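Local coordinates for protein translation initiation factor eIF2B subunit gamma (Schizosaccharomyces pombe, PDB 5B04) that serves as a component of the eIF2B complex, which catalyses the exchange of GDP for GTP on the gamma subunit of translation initiation factor eIF2, at residues K424-E429 against R440-E445; Y52-S57 against N328-N333; I67-M72 against K376-K381. The protein carries 3 engineered substitutions. All blocks are in the same frame, centred on the assembly; numbering follows the deposited sequence.

Contact 1 of 3, residues K424-E429 against R440-E445; sequences KLRECE and RIARGE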
ATOM      1  N   LYS E 424       2.390 -66.669  64.108  1.00106.02           N
ATOM      2  CA  LYS E 424       1.610 -65.822  63.227  1.00109.12           C
ATOM      3  C   LYS E 424       1.743 -64.395  63.743  1.00119.37           C
ATOM      4  O   LYS E 424       1.560 -64.125  64.932  1.00107.32           O
ATOM      5  CB  LYS E 424       0.151 -66.290  63.146  1.00113.65           C
ATOM      6  CG  LYS E 424      -0.875 -65.328  63.706  1.00121.34           C
ATOM      7  CD  LYS E 424      -2.184 -65.401  62.947  1.00124.68           C
ATOM      8  CE  LYS E 424      -3.072 -64.233  63.331  1.00 96.42           C
ATOM      9  NZ  LYS E 424      -4.335 -64.188  62.551  1.00102.46           N
ATOM     10  N   LEU E 425       2.125 -63.491  62.850  1.00124.31           N
ATOM     11  CA  LEU E 425       2.372 -62.110  63.229  1.00110.26           C
ATOM     12  C   LEU E 425       1.638 -61.168  62.290  1.00 95.77           C
ATOM     13  O   LEU E 425       1.830 -61.209  61.074  1.00105.07           O
ATOM     14  CB  LEU E 425       3.875 -61.815  63.233  1.00 97.57           C
ATOM     15  CG  LEU E 425       4.661 -62.569  64.309  1.00 87.38           C
ATOM     16  CD1 LEU E 425       6.152 -62.526  64.049  1.00 85.53           C
ATOM     17  CD2 LEU E 425       4.358 -61.999  65.672  1.00107.57           C
ATOM     18  N   ARG E 426       0.779 -60.333  62.864  1.00 88.53           N
ATOM     19  CA  ARG E 426      -0.010 -59.389  62.086  1.00 89.65           C
ATOM     20  C   ARG E 426       0.332 -57.957  62.471  1.00 90.15           C
ATOM     21  O   ARG E 426       0.246 -57.590  63.641  1.00 89.14           O
ATOM     22  CB  ARG E 426      -1.505 -59.641  62.287  1.00 90.65           C
ATOM     23  CG  ARG E 426      -2.389 -58.850  61.340  1.00 90.40           C
ATOM     24  CD  ARG E 426      -3.808 -58.730  61.864  1.00 97.69           C
ATOM     25  NE  ARG E 426      -3.866 -57.931  63.084  1.00110.94           N
ATOM     26  CZ  ARG E 426      -4.977 -57.382  63.567  1.00111.84           C
ATOM     27  NH1 ARG E 426      -6.128 -57.542  62.930  1.00 92.69           N
ATOM     28  NH2 ARG E 426      -4.935 -56.670  64.685  1.00 94.68           N
ATOM     29  N   GLU E 427       0.716 -57.156  61.481  1.00 88.25           N
ATOM     30  CA  GLU E 427       1.053 -55.751  61.700  1.00 92.15           C
ATOM     31  C   GLU E 427       2.121 -55.608  62.780  1.00 90.04           C
ATOM     32  O   GLU E 427       1.942 -54.880  63.757  1.00 81.33           O
ATOM     33  CB  GLU E 427      -0.199 -54.954  62.071  1.00 90.18           C
ATOM     34  CG  GLU E 427      -1.281 -54.999  61.005  1.00101.18           C
ATOM     35  CD  GLU E 427      -2.632 -54.545  61.520  1.00103.21           C
ATOM     36  OE1 GLU E 427      -2.708 -54.099  62.684  1.00 95.05           O
ATOM     37  OE2 GLU E 427      -3.618 -54.635  60.758  1.00107.80           O
ATOM     38  N   CYS E 428       3.229 -56.316  62.592  1.00 87.54           N
ATOM     39  CA  CYS E 428       4.288 -56.364  63.591  1.00 98.21           C
ATOM     40  C   CYS E 428       5.646 -55.954  63.055  1.00 93.76           C
ATOM     41  O   CYS E 428       6.064 -56.409  61.993  1.00 94.52           O
ATOM     42  CB  CYS E 428       4.402 -57.768  64.167  1.00106.55           C
ATOM     43  SG  CYS E 428       3.136 -58.156  65.297  1.00 99.39           S
ATOM     44  N   GLU E 429       6.339 -55.106  63.807  1.00 96.97           N
ATOM     45  CA  GLU E 429       7.702 -54.731  63.461  1.00 88.94           C
ATOM     46  C   GLU E 429       8.699 -55.680  64.113  1.00 94.72           C
ATOM     47  O   GLU E 429       8.891 -55.659  65.329  1.00 95.53           O
ATOM     48  CB  GLU E 429       8.000 -53.290  63.884  1.00 89.10           C
ATOM     49  CG  GLU E 429       7.374 -52.229  62.993  1.00 92.35           C
ATOM     50  CD  GLU E 429       5.937 -51.925  63.365  1.00109.52           C
ATOM     51  OE1 GLU E 429       5.628 -51.899  64.575  1.00106.83           O
ATOM     52  OE2 GLU E 429       5.118 -51.707  62.447  1.00118.88           O
ATOM     53  N   ARG E 440       1.770 -66.146  68.830  1.00109.29           N
ATOM     54  CA  ARG E 440       0.968 -65.313  67.950  1.00118.95           C
ATOM     55  C   ARG E 440       0.589 -64.000  68.603  1.00116.55           C
ATOM     56  O   ARG E 440      -0.165 -63.955  69.571  1.00113.27           O
ATOM     57  CB  ARG E 440      -0.293 -66.047  67.510  1.00104.65           C
ATOM     58  CG  ARG E 440      -0.127 -67.542  67.447  1.00106.34           C
ATOM     59  CD  ARG E 440      -1.090 -68.154  66.460  1.00130.39           C
ATOM     60  NE  ARG E 440      -0.978 -69.608  66.443  1.00159.86           N
ATOM     61  CZ  ARG E 440      -1.762 -70.405  65.726  1.00157.44           C
ATOM     62  NH1 ARG E 440      -2.711 -69.886  64.959  1.00135.89           N
ATOM     63  NH2 ARG E 440      -1.592 -71.719  65.772  1.00154.25           N
ATOM     64  N   ILE E 441       1.129 -62.927  68.049  1.00118.61           N
ATOM     65  CA  ILE E 441       0.780 -61.588  68.474  1.00121.62           C
ATOM     66  C   ILE E 441       0.614 -60.734  67.220  1.00113.05           C
ATOM     67  O   ILE E 441       1.515 -60.641  66.392  1.00114.68           O
ATOM     68  CB  ILE E 441       1.862 -61.011  69.458  1.00127.40           C
ATOM     69  CG1 ILE E 441       1.492 -59.627  70.000  1.00120.00           C
ATOM     70  CG2 ILE E 441       3.249 -60.996  68.815  1.00128.06           C
ATOM     71  CD1 ILE E 441       2.607 -58.933  70.760  1.00104.98           C
ATOM     72  N   ALA E 442      -0.571 -60.164  67.044  1.00103.21           N
ATOM     73  CA  ALA E 442      -0.703 -59.006  66.174  1.00112.35           C
ATOM     74  C   ALA E 442       0.065 -57.881  66.864  1.00125.17           C
ATOM     75  O   ALA E 442       1.218 -58.019  67.177  1.00134.82           O
ATOM     76  CB  ALA E 442      -2.148 -58.642  65.975  1.00 91.96           C
ATOM     77  N   ARG E 443      -0.572 -56.754  67.096  1.00122.00           N
ATOM     78  CA  ARG E 443      -0.350 -56.119  68.378  1.00138.10           C
ATOM     79  C   ARG E 443       1.084 -55.659  68.766  1.00141.47           C
ATOM     80  O   ARG E 443       1.266 -55.192  69.904  1.00151.41           O
ATOM     81  CB  ARG E 443      -0.830 -57.117  69.444  1.00127.53           C
ATOM     82  CG  ARG E 443      -1.896 -56.639  70.361  1.00133.35           C
ATOM     83  CD  ARG E 443      -2.524 -57.808  71.081  1.00141.67           C
ATOM     84  NE  ARG E 443      -1.536 -58.864  71.277  1.00139.75           N
ATOM     85  CZ  ARG E 443      -1.824 -60.154  71.399  1.00135.66           C
ATOM     86  NH1 ARG E 443      -3.082 -60.560  71.314  1.00143.54           N
ATOM     87  NH2 ARG E 443      -0.847 -61.030  71.589  1.00134.04           N
ATOM     88  N   GLY E 444       2.102 -55.763  67.900  1.00109.74           N
ATOM     89  CA  GLY E 444       3.449 -55.568  68.449  1.00104.99           C
ATOM     90  C   GLY E 444       4.792 -55.497  67.719  1.00102.72           C
ATOM     91  O   GLY E 444       4.938 -55.831  66.545  1.00 97.60           O
ATOM     92  N   GLU E 445       5.793 -55.071  68.490  1.00101.04           N
ATOM     93  CA  GLU E 445       7.178 -54.907  68.050  1.00103.78           C
ATOM     94  C   GLU E 445       8.115 -55.856  68.803  1.00111.72           C
ATOM     95  O   GLU E 445       8.738 -55.475  69.795  1.00114.31           O
ATOM     96  CB  GLU E 445       7.643 -53.461  68.258  1.00101.66           C
ATOM     97  CG  GLU E 445       6.531 -52.430  68.151  1.00113.07           C
ATOM     98  CD  GLU E 445       6.994 -51.043  68.545  1.00108.82           C
ATOM     99  OE1 GLU E 445       8.223 -50.827  68.603  1.00114.91           O
ATOM    100  OE2 GLU E 445       6.136 -50.174  68.800  1.00107.99           O
TER

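Contact 2 of 3, residues Y52-S57 against N328-N333; sequences YPLTGS and NYFELN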
ATOM      1  N   TYR E  52      12.123 -46.954  65.286  1.00104.12           N
ATOM      2  CA  TYR E  52      12.805 -47.618  66.399  1.00 99.44           C
ATOM      3  C   TYR E  52      13.162 -49.096  66.184  1.00119.66           C
ATOM      4  O   TYR E  52      14.325 -49.465  66.358  1.00132.87           O
ATOM      5  CB  TYR E  52      11.979 -47.495  67.685  1.00111.99           C
ATOM      6  CG  TYR E  52      12.469 -48.419  68.777  1.00122.82           C
ATOM      7  CD1 TYR E  52      13.657 -48.160  69.447  1.00124.53           C
ATOM      8  CD2 TYR E  52      11.755 -49.559  69.126  1.00124.92           C
ATOM      9  CE1 TYR E  52      14.116 -49.004  70.440  1.00139.43           C
ATOM     10  CE2 TYR E  52      12.206 -50.409  70.117  1.00129.46           C
ATOM     11  CZ  TYR E  52      13.387 -50.126  70.772  1.00143.91           C
ATOM     12  OH  TYR E  52      13.842 -50.968  71.761  1.00140.63           O
ATOM     13  N   PRO E  53      12.182 -49.952  65.827  1.00108.40           N
ATOM     14  CA  PRO E  53      12.553 -51.370  65.741  1.00 93.32           C
ATOM     15  C   PRO E  53      13.577 -51.632  64.644  1.00 93.29           C
ATOM     16  O   PRO E  53      14.396 -52.542  64.757  1.00107.08           O
ATOM     17  CB  PRO E  53      11.224 -52.067  65.418  1.00 92.48           C
ATOM     18  CG  PRO E  53      10.161 -51.075  65.773  1.00 99.81           C
ATOM     19  CD  PRO E  53      10.766 -49.744  65.476  1.00 96.49           C
ATOM     20  N   LEU E  54      13.534 -50.812  63.601  1.00 91.31           N
ATOM     21  CA  LEU E  54      14.390 -50.987  62.436  1.00 98.54           C
ATOM     22  C   LEU E  54      15.800 -50.446  62.663  1.00 97.51           C
ATOM     23  O   LEU E  54      16.773 -50.990  62.138  1.00 91.52           O
ATOM     24  CB  LEU E  54      13.769 -50.300  61.214  1.00 89.86           C
ATOM     25  CG  LEU E  54      12.588 -50.940  60.473  1.00 89.80           C
ATOM     26  CD1 LEU E  54      11.355 -51.099  61.353  1.00 90.94           C
ATOM     27  CD2 LEU E  54      12.249 -50.120  59.237  1.00 96.88           C
ATOM     28  N   THR E  55      15.910 -49.380  63.451  1.00100.95           N
ATOM     29  CA  THR E  55      17.163 -48.634  63.551  1.00106.53           C
ATOM     30  C   THR E  55      17.818 -48.650  64.928  1.00117.66           C
ATOM     31  O   THR E  55      18.352 -47.636  65.367  1.00123.30           O
ATOM     32  CB  THR E  55      16.954 -47.159  63.163  1.00101.96           C
ATOM     33  OG1 THR E  55      15.890 -46.605  63.947  1.00 85.81           O
ATOM     34  CG2 THR E  55      16.603 -47.043  61.698  1.00 99.00           C
ATOM     35  N   GLY E  56      17.790 -49.791  65.604  1.00124.14           N
ATOM     36  CA  GLY E  56      18.459 -49.908  66.887  1.00120.21           C
ATOM     37  C   GLY E  56      19.861 -50.461  66.727  1.00109.59           C
ATOM     38  O   GLY E  56      20.733 -50.238  67.567  1.00101.12           O
ATOM     39  N   SER E  57      20.077 -51.176  65.627  1.00 93.81           N
ATOM     40  CA  SER E  57      21.324 -51.896  65.403  1.00 95.92           C
ATOM     41  C   SER E  57      22.408 -51.040  64.756  1.00106.68           C
ATOM     42  O   SER E  57      22.119 -50.065  64.063  1.00123.45           O
ATOM     43  CB  SER E  57      21.065 -53.127  64.534  1.00109.41           C
ATOM     44  OG  SER E  57      22.280 -53.706  64.094  1.00108.45           O
ATOM     45  N   ASN E 328      10.581 -40.694  57.505  1.00 79.40           N
ATOM     46  CA  ASN E 328      11.152 -40.603  58.823  1.00 78.88           C
ATOM     47  C   ASN E 328      10.326 -41.438  59.775  1.00 88.73           C
ATOM     48  O   ASN E 328      10.841 -42.050  60.679  1.00 92.91           O
ATOM     49  CB  ASN E 328      11.178 -39.161  59.301  1.00 80.77           C
ATOM     50  CG  ASN E 328      10.025 -38.357  58.772  1.00 87.78           C
ATOM     51  OD1 ASN E 328       9.309 -38.820  57.903  1.00 87.01           O
ATOM     52  ND2 ASN E 328       9.847 -37.160  59.273  1.00110.43           N
ATOM     53  N   TYR E 329       9.026 -41.454  59.551  1.00 95.26           N
ATOM     54  CA  TYR E 329       8.105 -42.243  60.334  1.00 88.54           C
ATOM     55  C   TYR E 329       8.019 -43.566  59.658  1.00 97.11           C
ATOM     56  O   TYR E 329       8.870 -43.898  58.870  1.00 88.63           O
ATOM     57  CB  TYR E 329       6.717 -41.649  60.293  1.00 81.83           C
ATOM     58  CG  TYR E 329       6.576 -40.242  60.769  1.00103.89           C
ATOM     59  CD1 TYR E 329       7.464 -39.692  61.676  1.00107.15           C
ATOM     60  CD2 TYR E 329       5.528 -39.465  60.330  1.00127.92           C
ATOM     61  CE1 TYR E 329       7.316 -38.392  62.122  1.00120.58           C
ATOM     62  CE2 TYR E 329       5.363 -38.168  60.765  1.00141.61           C
ATOM     63  CZ  TYR E 329       6.260 -37.635  61.659  1.00145.23           C
ATOM     64  OH  TYR E 329       6.084 -36.341  62.080  1.00144.99           O
ATOM     65  N   PHE E 330       7.001 -44.346  59.986  1.00 99.57           N
ATOM     66  CA  PHE E 330       6.668 -45.499  59.187  1.00 81.55           C
ATOM     67  C   PHE E 330       5.731 -45.182  58.052  1.00102.22           C
ATOM     68  O   PHE E 330       4.585 -45.585  58.030  1.00 78.92           O
ATOM     69  CB  PHE E 330       6.134 -46.582  60.060  1.00 77.21           C
ATOM     70  CG  PHE E 330       7.140 -47.067  61.031  1.00104.73           C
ATOM     71  CD1 PHE E 330       7.997 -48.081  60.696  1.00108.35           C
ATOM     72  CD2 PHE E 330       7.269 -46.469  62.250  1.00108.56           C
ATOM     73  CE1 PHE E 330       8.947 -48.525  61.575  1.00 85.37           C
ATOM     74  CE2 PHE E 330       8.213 -46.908  63.141  1.00117.11           C
ATOM     75  CZ  PHE E 330       9.057 -47.935  62.801  1.00104.28           C
ATOM     76  N   GLU E 331       6.264 -44.397  57.131  1.00116.55           N
ATOM     77  CA  GLU E 331       5.851 -44.316  55.750  1.00 98.78           C
ATOM     78  C   GLU E 331       6.693 -45.264  54.927  1.00102.07           C
ATOM     79  O   GLU E 331       6.386 -45.533  53.775  1.00102.19           O
ATOM     80  CB  GLU E 331       6.106 -42.920  55.228  1.00 94.54           C
ATOM     81  CG  GLU E 331       5.169 -41.879  55.776  1.00 95.96           C
ATOM     82  CD  GLU E 331       5.897 -40.830  56.541  1.00 91.60           C
ATOM     83  OE1 GLU E 331       6.125 -41.039  57.730  1.00 88.87           O
ATOM     84  OE2 GLU E 331       6.239 -39.803  55.950  1.00 94.84           O
ATOM     85  N   LEU E 332       7.730 -45.823  55.535  1.00 92.28           N
ATOM     86  CA  LEU E 332       8.652 -46.686  54.851  1.00 66.23           C
ATOM     87  C   LEU E 332       7.820 -47.811  54.336  1.00 79.94           C
ATOM     88  O   LEU E 332       8.066 -48.318  53.263  1.00 74.03           O
ATOM     89  CB  LEU E 332       9.706 -47.216  55.817  1.00 75.81           C
ATOM     90  CG  LEU E 332      10.845 -48.071  55.260  1.00 84.98           C
ATOM     91  CD1 LEU E 332      12.167 -47.376  55.448  1.00 81.31           C
ATOM     92  CD2 LEU E 332      10.920 -49.441  55.894  1.00 69.96           C
ATOM     93  N   ASN E 333       6.828 -48.209  55.111  1.00 82.35           N
ATOM     94  CA  ASN E 333       5.947 -49.265  54.633  1.00 85.45           C
ATOM     95  C   ASN E 333       5.202 -48.850  53.370  1.00 82.38           C
ATOM     96  O   ASN E 333       5.030 -49.645  52.444  1.00 87.90           O
ATOM     97  CB  ASN E 333       4.943 -49.659  55.717  1.00 76.51           C
ATOM     98  CG  ASN E 333       3.980 -50.737  55.255  1.00 72.24           C
ATOM     99  OD1 ASN E 333       2.900 -50.444  54.743  1.00 59.82           O
ATOM    100  ND2 ASN E 333       4.372 -51.993  55.430  1.00 62.42           N
TER

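Contact 3 of 3, residues I67-M72 against K376-K381; sequences IGNKPM and KSIIGK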
ATOM      1  N   ILE E  67      14.423 -49.481  50.706  1.00 87.63           N
ATOM      2  CA  ILE E  67      13.066 -49.095  50.347  1.00 77.45           C
ATOM      3  C   ILE E  67      12.569 -50.088  49.294  1.00 83.92           C
ATOM      4  O   ILE E  67      11.818 -51.004  49.614  1.00 88.25           O
ATOM      5  CB  ILE E  67      12.968 -47.623  49.852  1.00 62.50           C
ATOM      6  CG1 ILE E  67      12.852 -46.655  51.034  1.00 48.71           C
ATOM      7  CG2 ILE E  67      11.711 -47.400  49.027  1.00 58.03           C
ATOM      8  CD1 ILE E  67      14.002 -46.672  52.009  1.00 80.18           C
ATOM      9  N   GLY E  68      13.019 -49.950  48.052  1.00 66.26           N
ATOM     10  CA  GLY E  68      12.587 -50.862  47.011  1.00 73.73           C
ATOM     11  C   GLY E  68      13.686 -51.833  46.651  1.00 91.63           C
ATOM     12  O   GLY E  68      14.154 -51.857  45.512  1.00 96.55           O
ATOM     13  N   ASN E  69      14.091 -52.631  47.637  1.00 79.25           N
ATOM     14  CA  ASN E  69      15.269 -53.488  47.534  1.00 87.87           C
ATOM     15  C   ASN E  69      16.511 -52.667  47.204  1.00 96.68           C
ATOM     16  O   ASN E  69      17.472 -53.170  46.624  1.00100.55           O
ATOM     17  CB  ASN E  69      15.055 -54.592  46.497  1.00 84.12           C
ATOM     18  CG  ASN E  69      14.275 -55.764  47.053  1.00 83.91           C
ATOM     19  OD1 ASN E  69      14.259 -55.994  48.263  1.00 86.50           O
ATOM     20  ND2 ASN E  69      13.622 -56.514  46.172  1.00 84.39           N
ATOM     21  N   LYS E  70      16.468 -51.394  47.581  1.00 91.44           N
ATOM     22  CA  LYS E  70      17.604 -50.491  47.474  1.00 70.28           C
ATOM     23  C   LYS E  70      17.673 -49.663  48.746  1.00 80.90           C
ATOM     24  O   LYS E  70      16.647 -49.175  49.221  1.00 83.87           O
ATOM     25  CB  LYS E  70      17.483 -49.580  46.251  1.00 62.39           C
ATOM     26  CG  LYS E  70      17.582 -50.290  44.913  1.00 70.86           C
ATOM     27  CD  LYS E  70      17.420 -49.304  43.766  1.00 65.16           C
ATOM     28  CE  LYS E  70      17.503 -50.002  42.418  1.00 68.81           C
ATOM     29  NZ  LYS E  70      17.257 -49.059  41.293  1.00 92.30           N
ATOM     30  N   PRO E  71      18.881 -49.509  49.309  1.00 68.81           N
ATOM     31  CA  PRO E  71      19.084 -48.738  50.540  1.00 78.21           C
ATOM     32  C   PRO E  71      18.498 -47.331  50.453  1.00 78.53           C
ATOM     33  O   PRO E  71      18.410 -46.763  49.364  1.00 83.01           O
ATOM     34  CB  PRO E  71      20.608 -48.689  50.672  1.00 84.46           C
ATOM     35  CG  PRO E  71      21.070 -49.926  49.987  1.00 77.59           C
ATOM     36  CD  PRO E  71      20.135 -50.112  48.825  1.00 68.40           C
ATOM     37  N   MET E  72      18.095 -46.791  51.598  1.00 76.50           N
ATOM     38  CA  MET E  72      17.441 -45.489  51.670  1.00 72.44           C
ATOM     39  C   MET E  72      18.280 -44.380  51.043  1.00 78.75           C
ATOM     40  O   MET E  72      17.750 -43.474  50.400  1.00 70.81           O
ATOM     41  CB  MET E  72      17.132 -45.148  53.129  1.00 61.63           C
ATOM     42  CG  MET E  72      16.153 -44.011  53.320  1.00 53.80           C
ATOM     43  SD  MET E  72      15.807 -43.722  55.064  1.00 80.42           S
ATOM     44  CE  MET E  72      15.070 -45.286  55.527  1.00 86.49           C
ATOM     45  N   LYS E 376       2.003 -59.340  47.538  1.00 71.54           N
ATOM     46  CA  LYS E 376       2.179 -57.919  47.840  1.00 74.68           C
ATOM     47  C   LYS E 376       3.251 -57.674  48.903  1.00 79.16           C
ATOM     48  O   LYS E 376       2.956 -57.130  49.962  1.00 72.88           O
ATOM     49  CB  LYS E 376       0.852 -57.308  48.305  1.00 71.25           C
ATOM     50  CG  LYS E 376      -0.246 -57.296  47.252  1.00 80.99           C
ATOM     51  CD  LYS E 376      -1.602 -56.989  47.875  1.00 77.69           C
ATOM     52  CE  LYS E 376      -2.663 -56.753  46.812  1.00 86.73           C
ATOM     53  NZ  LYS E 376      -4.043 -56.938  47.344  1.00105.81           N
ATOM     54  N   SER E 377       4.490 -58.072  48.626  1.00 76.40           N
ATOM     55  CA  SER E 377       5.547 -57.948  49.627  1.00 81.89           C
ATOM     56  C   SER E 377       6.955 -57.803  49.046  1.00 83.71           C
ATOM     57  O   SER E 377       7.309 -58.454  48.066  1.00 79.72           O
ATOM     58  CB  SER E 377       5.512 -59.153  50.569  1.00 73.06           C
ATOM     59  OG  SER E 377       4.399 -59.081  51.443  1.00 83.04           O
ATOM     60  N   ILE E 378       7.759 -56.955  49.679  1.00 79.71           N
ATOM     61  CA  ILE E 378       9.135 -56.732  49.247  1.00 82.81           C
ATOM     62  C   ILE E 378      10.097 -57.581  50.075  1.00 85.22           C
ATOM     63  O   ILE E 378      10.109 -57.500  51.304  1.00 90.28           O
ATOM     64  CB  ILE E 378       9.534 -55.241  49.349  1.00 83.74           C
ATOM     65  CG1 ILE E 378       8.926 -54.435  48.196  1.00 72.94           C
ATOM     66  CG2 ILE E 378      11.047 -55.088  49.329  1.00 87.07           C
ATOM     67  CD1 ILE E 378       7.444 -54.134  48.337  1.00 75.86           C
ATOM     68  N   ILE E 379      10.897 -58.398  49.397  1.00 85.48           N
ATOM     69  CA  ILE E 379      11.823 -59.302  50.071  1.00 90.91           C
ATOM     70  C   ILE E 379      13.277 -58.961  49.749  1.00 94.16           C
ATOM     71  O   ILE E 379      13.639 -58.773  48.587  1.00 79.75           O
ATOM     72  CB  ILE E 379      11.549 -60.769  49.689  1.00 91.62           C
ATOM     73  CG1 ILE E 379      10.081 -61.116  49.942  1.00 88.57           C
ATOM     74  CG2 ILE E 379      12.465 -61.707  50.462  1.00 87.93           C
ATOM     75  CD1 ILE E 379       9.746 -62.574  49.719  1.00 83.97           C
ATOM     76  N   GLY E 380      14.105 -58.891  50.788  1.00 98.91           N
ATOM     77  CA  GLY E 380      15.498 -58.511  50.644  1.00102.01           C
ATOM     78  C   GLY E 380      16.381 -59.546  49.973  1.00102.47           C
ATOM     79  O   GLY E 380      15.904 -60.404  49.230  1.00103.56           O
ATOM     80  N   LYS E 381      17.680 -59.466  50.250  1.00105.74           N
ATOM     81  CA  LYS E 381      18.671 -60.278  49.554  1.00109.88           C
ATOM     82  C   LYS E 381      19.041 -61.544  50.332  1.00114.32           C
ATOM     83  O   LYS E 381      19.076 -61.536  51.562  1.00115.88           O
ATOM     84  CB  LYS E 381      19.921 -59.439  49.275  1.00115.32           C
ATOM     85  CG  LYS E 381      20.540 -59.682  47.908  1.00122.22           C
ATOM     86  CD  LYS E 381      21.500 -58.575  47.497  1.00113.20           C
ATOM     87  CE  LYS E 381      22.191 -57.942  48.694  1.00109.63           C
ATOM     88  NZ  LYS E 381      22.882 -56.679  48.315  1.00118.14           N
TER

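Contact 1 of 3, residues K424-E429 against R440-E445
Leu425 and Ile441 meet obliquely on the better packed side of this contact, with CD2 of Leu425 3.5 Å from CG2 of Ile441. Ile441 turns CG1 anti to its backbone N (chi1 -177°), which leaves the shorter branch, CG2, to face the leucine. Leu425 is buried, and a branched apolar chain suits it because its methyl packs on that of Ile441. The backbones run side by side with residues sixteen apart in step, as successive coils do in the left-handed beta-helix family to which this region belongs. The polar ties are modest: Ile441 N to Lys424 O at 3.4 Å and Glu429 N to Gly444 O at 3.2 Å are both weak hydrogen bonds.

The solvent side is looser and charged. Arg426 bends at chi3 (66°) and brings NE to 3.4 Å from CB of Ala442, a methyl small enough to lie close to the guanidinium. Lys424 and Arg440 cross at about a right angle through their aliphatic parts, CG to CB 3.9 Å. At the far end Glu429 and Glu445 lie alongside, pointing the same way, their carboxylate planes 77° apart and OE1 of Glu429 4.6 Å from OE2 of Glu445. Such proximity would probably make either acid somewhat harder to ionise. With no salt bridge across the segments, what holds them together is apolar contact and weak backbone bonding.

Contact 2 of 3, residues Y52-S57 against N328-N333
Leu54 reaches from the loop 52-57 to both Phe330 and Leu332, and its side chain can be followed outward. CB already points toward 328-333, and CG stands anti to the carbonyl carbon (chi1 -76°), which carries the fork forward to where its two methyls part. CD1 arrives at the edge of the Phe330 ring, in its plane, 3.5 Å from CE1. CD2, the other prong, meets Leu332 tip to tip, 3.7 Å from that residue's CD2. A leucine suits the position because a single residue supplies two methyls for two different partners.

The same ring edge also receives Pro53, whose CD lies 3.7 Å from CZ of Phe330; proline and phenylalanine approach from opposite directions. Phe330 is the centre of an inverse gamma turn, a tight bend from which its side chain projects toward the loop. The contact is made by apolar side chains, and no hydrogen bond crosses between the segments.

Leu332 belongs to helix 332-338, while 52-57 is part of the long connection between strand 39-45 and helix 74-82 of the nucleotidyl transferase-like region. Ile412, on strand 412-413 of the beta-helix, touches both Leu54 and Phe330, so the loop, the turn at Phe330 and the beta-helix converge here.

Contact 3 of 3, residues I67-M72 against K376-K381
Ile67 approaches Ile378 through its backbone, with the carbonyl O of Ile67 4.2 Å from CG2 of Ile378. Its own CB points away from 376-381, and the side chain packs instead on Leu332 and Ile336 of helix 332-338, a buried setting that suits a branched apolar residue. Its backbone N donates to Lys70 O at 2.7 Å, a bond that draws the loop into a compact bend. Gly68 follows as the chain turns toward Asn69.

Asn69 then carries most of the contact. Its backbone is in the left-handed region (phi 57°, psi 26°), which asparagine tolerates better than most residues with a side chain. CG is anti to the carbonyl carbon (chi1 -82°), and this brings the amide group against the opposite strand, where CG of Asn69 lies 3.4 Å from O of Ile379. The amide also passes alongside Ile378 in the opposite direction, its CG 4.0 Å from CG2 of that isoleucine. Replacing Asn69 by alanine is likely to leave the Ile379 carbonyl without its polar neighbour and to open a gap beside the Ile378 methyl.

Strand 378-379 is one of the two edge strands, within this chain, of a short parallel sheet in the left-handed beta-helix, whereas the loop belongs to the nucleotidyl transferase-like region of the GT-A clan, so two domains of different architecture meet at this amide. After the strand, Gly380 takes the chain past Asn69, with the CA atoms of Asn69 and Gly380 5.9 Å apart.

Beyond Asn69 the loop turns from the beta-helix. Lys70 packs on Tyr75 of helix 74-82, and past Pro71 the buried, flexible thioether chain of Met72 reaches Leu65 and the loop residue Asp149.

The three contacts form a chain of touches with contact 2 in the middle. Contact 1 joins successive coils within the beta-helix, whereas contact 3 ties the nucleotidyl transferase-like region to it. Pro53 of contact 2 packs against contact 1, its CG 3.6 Å from Glu429 CB, and these two contacts have centres about 16 Å apart. On the other side, Leu332 CD1 lies 3.6 Å from Met72 CE of contact 3, with centres about 14 Å apart. Contacts 1 and 3 do not touch: their nearest atoms are about 10 Å apart. In sequence contacts 2 and 3 cross, their segments alternating, while contact 1 follows both.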